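Local structure of LIM domain only protein 7 (Homo sapiens, 2EAQ) at residues Asp4-Ile9 against His80-Val85; Ile30-Val35 against Asp50-Ile55. The protein probably works as a scaffold or adaptor, its PDZ domain likely binding the C-terminal tails of partner proteins. All blocks are in the same frame, centred on the assembly; numbering follows the deposited sequence.

Contact 1: residues Asp4-Ile9 against His80-Val85. With NI (nickel (II) ion), chain B.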
loop_
_atom_site.group_PDB
_atom_site.type_symbol
_atom_site.label_atom_id
_atom_site.label_comp_id
_atom_site.label_asym_id
_atom_site.label_seq_id
_atom_site.Cartn_x
_atom_site.Cartn_y
_atom_site.Cartn_z
ATOM N N ASP A 4 -10.763 -4.444 9.208
ATOM C CA ASP A 4 -10.528 -4.206 7.805
ATOM C C ASP A 4 -10.844 -2.755 7.580
ATOM O O ASP A 4 -11.802 -2.239 8.175
ATOM C CB ASP A 4 -11.435 -5.038 6.897
ATOM C CG ASP A 4 -10.978 -6.460 6.795
ATOM O OD1 ASP A 4 -9.773 -6.665 6.971
ATOM O OD2 ASP A 4 -11.798 -7.364 6.552
ATOM N N MET A 5 -10.048 -2.082 6.752
ATOM C CA MET A 5 -10.301 -0.667 6.467
ATOM C C MET A 5 -9.734 -0.298 5.111
ATOM O O MET A 5 -8.960 -1.072 4.515
ATOM C CB MET A 5 -9.729 0.207 7.536
ATOM C CG MET A 5 -8.228 0.033 7.688
ATOM S SD MET A 5 -7.252 0.699 9.153
ATOM C CE MET A 5 -8.010 0.712 9.965
ATOM N N ARG A 6 -10.152 0.853 4.598
ATOM C CA ARG A 6 -9.736 1.337 3.290
ATOM C C ARG A 6 -8.981 2.618 3.528
ATOM O O ARG A 6 -9.453 3.456 4.311
ATOM C CB ARG A 6 -10.977 1.568 2.403
ATOM C CG ARG A 6 -10.733 1.966 0.987
ATOM C CD ARG A 6 -12.036 1.650 0.228
ATOM N NE ARG A 6 -12.072 0.200 -0.056
ATOM C CZ ARG A 6 -13.126 -0.471 -0.540
ATOM N NH1 ARG A 6 -14.281 0.157 -0.793
ATOM N NH2 ARG A 6 -13.027 -1.777 -0.805
ATOM N N ILE A 7 -7.802 2.801 2.946
ATOM C CA ILE A 7 -7.022 4.015 3.174
ATOM C C ILE A 7 -6.705 4.663 1.839
ATOM O O ILE A 7 -6.144 4.012 0.956
ATOM C CB ILE A 7 -5.741 3.672 3.912
ATOM C CG1 ILE A 7 -6.069 3.005 5.255
ATOM C CG2 ILE A 7 -4.874 4.958 4.119
ATOM C CD1 ILE A 7 -4.789 2.658 6.113
ATOM N N SER A 8 -7.067 5.926 1.666
ATOM C CA SER A 8 -6.822 6.631 0.424
ATOM C C SER A 8 -5.579 7.485 0.544
ATOM O O SER A 8 -5.440 8.243 1.488
ATOM C CB SER A 8 -8.026 7.513 0.136
ATOM O OG SER A 8 -7.826 8.051 -1.216
ATOM N N ILE A 9 -4.662 7.292 -0.398
ATOM C CA ILE A 9 -3.355 8.007 -0.425
ATOM C C ILE A 9 -3.282 8.646 -1.807
ATOM O O ILE A 9 -3.642 8.019 -2.799
ATOM C CB ILE A 9 -2.138 7.037 -0.181
ATOM C CG1 ILE A 9 -2.492 6.115 0.991
ATOM C CG2 ILE A 9 -0.883 7.857 0.080
ATOM C CD1 ILE A 9 -1.374 5.150 1.361
ATOM N N HIS A 80 -2.774 7.874 -7.365
ATOM C CA HIS A 80 -3.887 7.472 -6.500
ATOM C C HIS A 80 -3.720 6.050 -6.034
ATOM O O HIS A 80 -3.472 5.107 -6.825
ATOM C CB HIS A 80 -5.251 7.543 -7.231
ATOM C CG HIS A 80 -5.565 8.863 -7.842
ATOM N ND1 HIS A 80 -5.753 10.008 -7.092
ATOM C CD2 HIS A 80 -5.709 9.219 -9.130
ATOM C CE1 HIS A 80 -5.973 11.025 -7.905
ATOM N NE2 HIS A 80 -5.944 10.571 -9.149
ATOM N N LEU A 81 -3.792 5.884 -4.737
ATOM C CA LEU A 81 -3.646 4.577 -4.160
ATOM C C LEU A 81 -4.718 4.364 -3.093
ATOM O O LEU A 81 -4.611 4.933 -2.017
ATOM C CB LEU A 81 -2.226 4.539 -3.600
ATOM C CG LEU A 81 -1.669 3.247 -3.101
ATOM C CD1 LEU A 81 -1.661 2.167 -4.180
ATOM C CD2 LEU A 81 -0.243 3.585 -2.620
ATOM N N VAL A 82 -5.729 3.554 -3.391
ATOM C CA VAL A 82 -6.800 3.230 -2.438
ATOM C C VAL A 82 -6.445 1.819 -1.952
ATOM O O VAL A 82 -6.580 0.845 -2.721
ATOM C CB VAL A 82 -8.184 3.261 -3.091
ATOM C CG1 VAL A 82 -9.295 2.842 -2.107
ATOM C CG2 VAL A 82 -8.527 4.694 -3.499
ATOM N N MET A 83 -6.024 1.733 -0.698
ATOM C CA MET A 83 -5.527 0.468 -0.144
ATOM C C MET A 83 -6.475 -0.217 0.765
ATOM O O MET A 83 -7.007 0.446 1.664
ATOM C CB MET A 83 -4.245 0.730 0.648
ATOM C CG MET A 83 -3.143 1.616 -0.041
ATOM S SD MET A 83 -1.522 1.674 0.910
ATOM C CE MET A 83 -1.793 0.056 1.781
ATOM N N ASP A 84 -6.739 -1.481 0.551
ATOM C CA ASP A 84 -7.563 -2.213 1.519
ATOM C C ASP A 84 -6.569 -2.907 2.434
ATOM O O ASP A 84 -5.681 -3.619 1.926
ATOM C CB ASP A 84 -8.445 -3.236 0.819
ATOM C CG ASP A 84 -9.591 -2.609 0.113
ATOM O OD1 ASP A 84 -9.785 -1.419 0.304
ATOM O OD2 ASP A 84 -10.299 -3.324 -0.603
ATOM N N VAL A 85 -6.599 -2.623 3.721
ATOM C CA VAL A 85 -5.704 -3.209 4.680
ATOM C C VAL A 85 -6.437 -3.844 5.827
ATOM O O VAL A 85 -7.627 -3.606 6.070
ATOM C CB VAL A 85 -4.659 -2.157 5.244
ATOM C CG1 VAL A 85 -3.983 -1.395 4.098
ATOM C CG2 VAL A 85 -5.297 -1.203 6.197
HETATM NI NI NI B . -6.199 11.567 -11.088
HETATM O O HOH W 1 -7.227 10.015 -11.973
HETATM O O HOH W 2 -4.389 10.724 -11.667
#

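Contact 2: residues Ile30-Val35 against Asp50-Ile55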
loop_
_atom_site.group_PDB
_atom_site.type_symbol
_atom_site.label_atom_id
_atom_site.label_comp_id
_atom_site.label_asym_id
_atom_site.label_seq_id
_atom_site.Cartn_x
_atom_site.Cartn_y
_atom_site.Cartn_z
ATOM N N ILE A 30 1.594 -9.702 2.511
ATOM C CA ILE A 30 2.470 -8.503 2.418
ATOM C C ILE A 30 1.952 -7.511 3.452
ATOM O O ILE A 30 0.732 -7.409 3.683
ATOM C CB ILE A 30 2.521 -7.867 1.024
ATOM C CG1 ILE A 30 1.136 -7.760 0.426
ATOM C CG2 ILE A 30 3.431 -8.685 0.088
ATOM C CD1 ILE A 30 1.106 -6.771 -0.772
ATOM N N PHE A 31 2.867 -6.785 4.060
ATOM C CA PHE A 31 2.570 -5.861 5.169
ATOM C C PHE A 31 3.316 -4.557 4.978
ATOM O O PHE A 31 4.249 -4.465 4.190
ATOM C CB PHE A 31 3.004 -6.490 6.502
ATOM C CG PHE A 31 2.388 -7.841 6.767
ATOM C CD1 PHE A 31 2.920 -8.982 6.165
ATOM C CD2 PHE A 31 1.235 -7.922 7.540
ATOM C CE1 PHE A 31 2.267 -10.229 6.327
ATOM C CE2 PHE A 31 0.585 -9.130 7.726
ATOM C CZ PHE A 31 1.118 -10.272 7.110
ATOM N N VAL A 32 2.866 -3.522 5.685
ATOM C CA VAL A 32 3.583 -2.243 5.637
ATOM C C VAL A 32 4.813 -2.364 6.536
ATOM O O VAL A 32 4.721 -2.642 7.745
ATOM C CB VAL A 32 2.665 -1.100 6.090
ATOM C CG1 VAL A 32 3.454 0.164 6.153
ATOM C CG2 VAL A 32 1.491 -0.963 5.115
ATOM N N ALA A 33 5.987 -2.175 5.930
ATOM C CA ALA A 33 7.243 -2.283 6.709
ATOM C C ALA A 33 7.657 -0.966 7.379
ATOM O O ALA A 33 8.240 -0.926 8.477
ATOM C CB ALA A 33 8.361 -2.738 5.784
ATOM N N SER A 34 7.377 0.141 6.695
ATOM C CA SER A 34 7.795 1.457 7.200
ATOM C C SER A 34 6.874 2.486 6.567
ATOM O O SER A 34 6.297 2.257 5.483
ATOM C CB SER A 34 9.251 1.717 6.766
ATOM O OG SER A 34 9.365 1.923 5.344
ATOM N N VAL A 35 6.705 3.614 7.281
ATOM C CA VAL A 35 5.903 4.782 6.818
ATOM C C VAL A 35 6.751 5.974 7.173
ATOM O O VAL A 35 6.981 6.241 8.347
ATOM C CB VAL A 35 4.527 4.817 7.502
ATOM C CG1 VAL A 35 3.741 6.034 6.971
ATOM C CG2 VAL A 35 3.739 3.611 7.181
ATOM N N ASP A 50 0.351 -2.920 9.113
ATOM C CA ASP A 50 -0.946 -3.113 8.468
ATOM C C ASP A 50 -0.759 -4.170 7.374
ATOM O O ASP A 50 0.231 -4.124 6.628
ATOM C CB ASP A 50 -1.461 -1.831 7.767
ATOM C CG ASP A 50 -1.988 -0.793 8.713
ATOM O OD1 ASP A 50 -2.206 -1.105 9.883
ATOM O OD2 ASP A 50 -2.211 0.345 8.214
ATOM N N GLU A 51 -1.653 -5.141 7.254
ATOM C CA GLU A 51 -1.564 -6.152 6.182
ATOM C C GLU A 51 -2.198 -5.577 4.951
ATOM O O GLU A 51 -3.325 -5.043 5.050
ATOM C CB GLU A 51 -2.273 -7.441 6.570
ATOM C CG GLU A 51 -2.007 -8.510 5.465
ATOM C CD GLU A 51 -2.719 -9.819 5.647
ATOM O OE1 GLU A 51 -3.438 -9.981 6.639
ATOM O OE2 GLU A 51 -2.552 -10.649 4.725
ATOM N N ILE A 52 -1.517 -5.646 3.816
ATOM C CA ILE A 52 -2.034 -5.058 2.591
ATOM C C ILE A 52 -2.845 -6.133 1.853
ATOM O O ILE A 52 -2.331 -7.204 1.466
ATOM C CB ILE A 52 -0.854 -4.543 1.712
ATOM C CG1 ILE A 52 -0.078 -3.508 2.526
ATOM C CG2 ILE A 52 -1.344 -3.978 0.396
ATOM C CD1 ILE A 52 1.314 -3.091 1.918
ATOM N N ILE A 53 -4.135 -5.882 1.650
ATOM C CA ILE A 53 -4.993 -6.823 0.981
ATOM C C ILE A 53 -5.181 -6.534 -0.479
ATOM O O ILE A 53 -5.179 -7.431 -1.307
ATOM C CB ILE A 53 -6.373 -6.903 1.709
ATOM C CG1 ILE A 53 -6.178 -7.286 3.185
ATOM C CG2 ILE A 53 -7.270 -7.920 0.986
ATOM C CD1 ILE A 53 -5.404 -8.518 3.426
ATOM N N ALA A 54 -5.299 -5.261 -0.825
ATOM C CA ALA A 54 -5.476 -4.877 -2.220
ATOM C C ALA A 54 -5.100 -3.409 -2.417
ATOM O O ALA A 54 -5.068 -2.661 -1.461
ATOM C CB ALA A 54 -6.980 -4.982 -2.644
ATOM N N ILE A 55 -4.723 -3.057 -3.629
ATOM C CA ILE A 55 -4.565 -1.638 -3.969
ATOM C C ILE A 55 -5.384 -1.393 -5.229
ATOM O O ILE A 55 -5.315 -2.175 -6.193
ATOM C CB ILE A 55 -3.117 -1.179 -4.162
ATOM C CG1 ILE A 55 -2.428 -2.015 -5.229
ATOM C CG2 ILE A 55 -2.393 -1.219 -2.861
ATOM C CD1 ILE A 55 -1.024 -1.441 -5.642
HETATM O O HOH W 3 -1.476 -9.767 2.337
#

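Contact 1: residues Asp4-Ile9 against His80-Val85
Arg6 and Asp84 stand side by side on one face of the sheet, guanidinium and carboxylate nearly coplanar (18° between planes). The grip is side-on: Arg6 NE meets the syn lone pair of Asp84 OD1 at 2.8 Å, and Arg6 NH2 reaches Asp84 OD2 at 3.1 Å, both bonds almost straight. CG of Arg6 lies anti to its backbone N (chi1 -175°), and a bend at chi3 turns the guanidinium over toward the neighbouring strand. Two bonds, one to each oxygen, limit rotation of the carboxylate. On the same face Val82 CG1 packs against the aliphatic part of the arginine, 3.5 Å from Arg6 CG. The other face is apolar. Val85 CG2 touches two residues of the neighbouring strand, 3.5 Å from Met5 CG and 3.9 Å from Ile7 CD1; Ile7 crosses Val85 at about a right angle. Farther along, Ile9 CD1 reaches Met83 SD at 3.5 Å, while Leu81 continues this face toward Met72 and Ala75 of helix 65-78. Six backbone hydrogen bonds join Met5, Ile7 and Ile9 reciprocally to Val85, Met83 and Leu81. At the far end the His80 ring, whose ND1 is bonded to Asn10 OD1, binds a nickel ion through NE2 at 2.2 Å, with two waters also on the metal. The antiparallel pairing of the chain's first and last strands, largely polar on the face of Arg6 and Asp84 and apolar on the other, is characteristic of the PDZ fold, whose terminal strands lie next to each other.

Contact 2: residues Ile30-Val35 against Asp50-Ile55
Phe31 lays its ring obliquely across the aliphatic stem of Glu51, ring and carboxylate planes 25° apart. Phe31 CE2 comes to 3.5 Å from Glu51 CG, and CD2 of the ring touches Glu51 CA and CB. The glutamate is fully extended from its backbone N outward (chi1 -174°), which brings CB and CG up to ring atom CE2 and carries OE1 on to the hydroxyl of Tyr88. A smaller alanine in place of Phe31 would probably leave the Glu51 stem without its apolar cover and freer to turn. Beneath this pair the backbones are bridged at Phe31 and Glu51 by two hydrogen bonds: Ile52 N to Ile30 O, 2.9 Å, with the donor tilted from the carbonyl plane, and Val32 N to Asp50 O, also 2.9 Å. The N-to-C directions of the strands are 129° apart, and they separate quickly beyond this single bridge, as in the small, strongly bent beta-sandwich of a PDZ domain, where strand 29-35 pairs with strand 21-26 and strand 51-55 with strand 80-88. On the buried side Ile52 meets two residues at about right angles: its CB lies 3.9 Å from Ile30 CD1, and its CD1 lies 3.8 Å from Val32 CG2. Trp68 of helix 65-78 touches both Ile30 and Ile52, joining the helix to this cluster. Asp50 turns its carboxylate to Arg87 and to the backbone N of Gln47. A water accepts from Ile30 N at 3.1 Å and lies 2.8 Å from both Glu51 OE2 and Ile52 O.

In the fold
The two contacts, centres 10 Å apart, meet along neighbouring strands 80-88 and 51-55 of one sheet. Contact 2, nearer the middle of the chain, is buried, whereas contact 1 is partly buried, with its charged face at the surface. Contact 1 follows a regular antiparallel ladder between distant ends of the chain; contact 2 is a single bridge between strands of different sheets, with mainly apolar side-chain packing. Asp84 links them: beside its salt bridge, its backbone probably hydrogen-bonds to Ile53 and Ala54, the two residues of a classic beta bulge. Leu81 packs on Ile55, and Met83 touches Ile52, joining their apolar sides in one core.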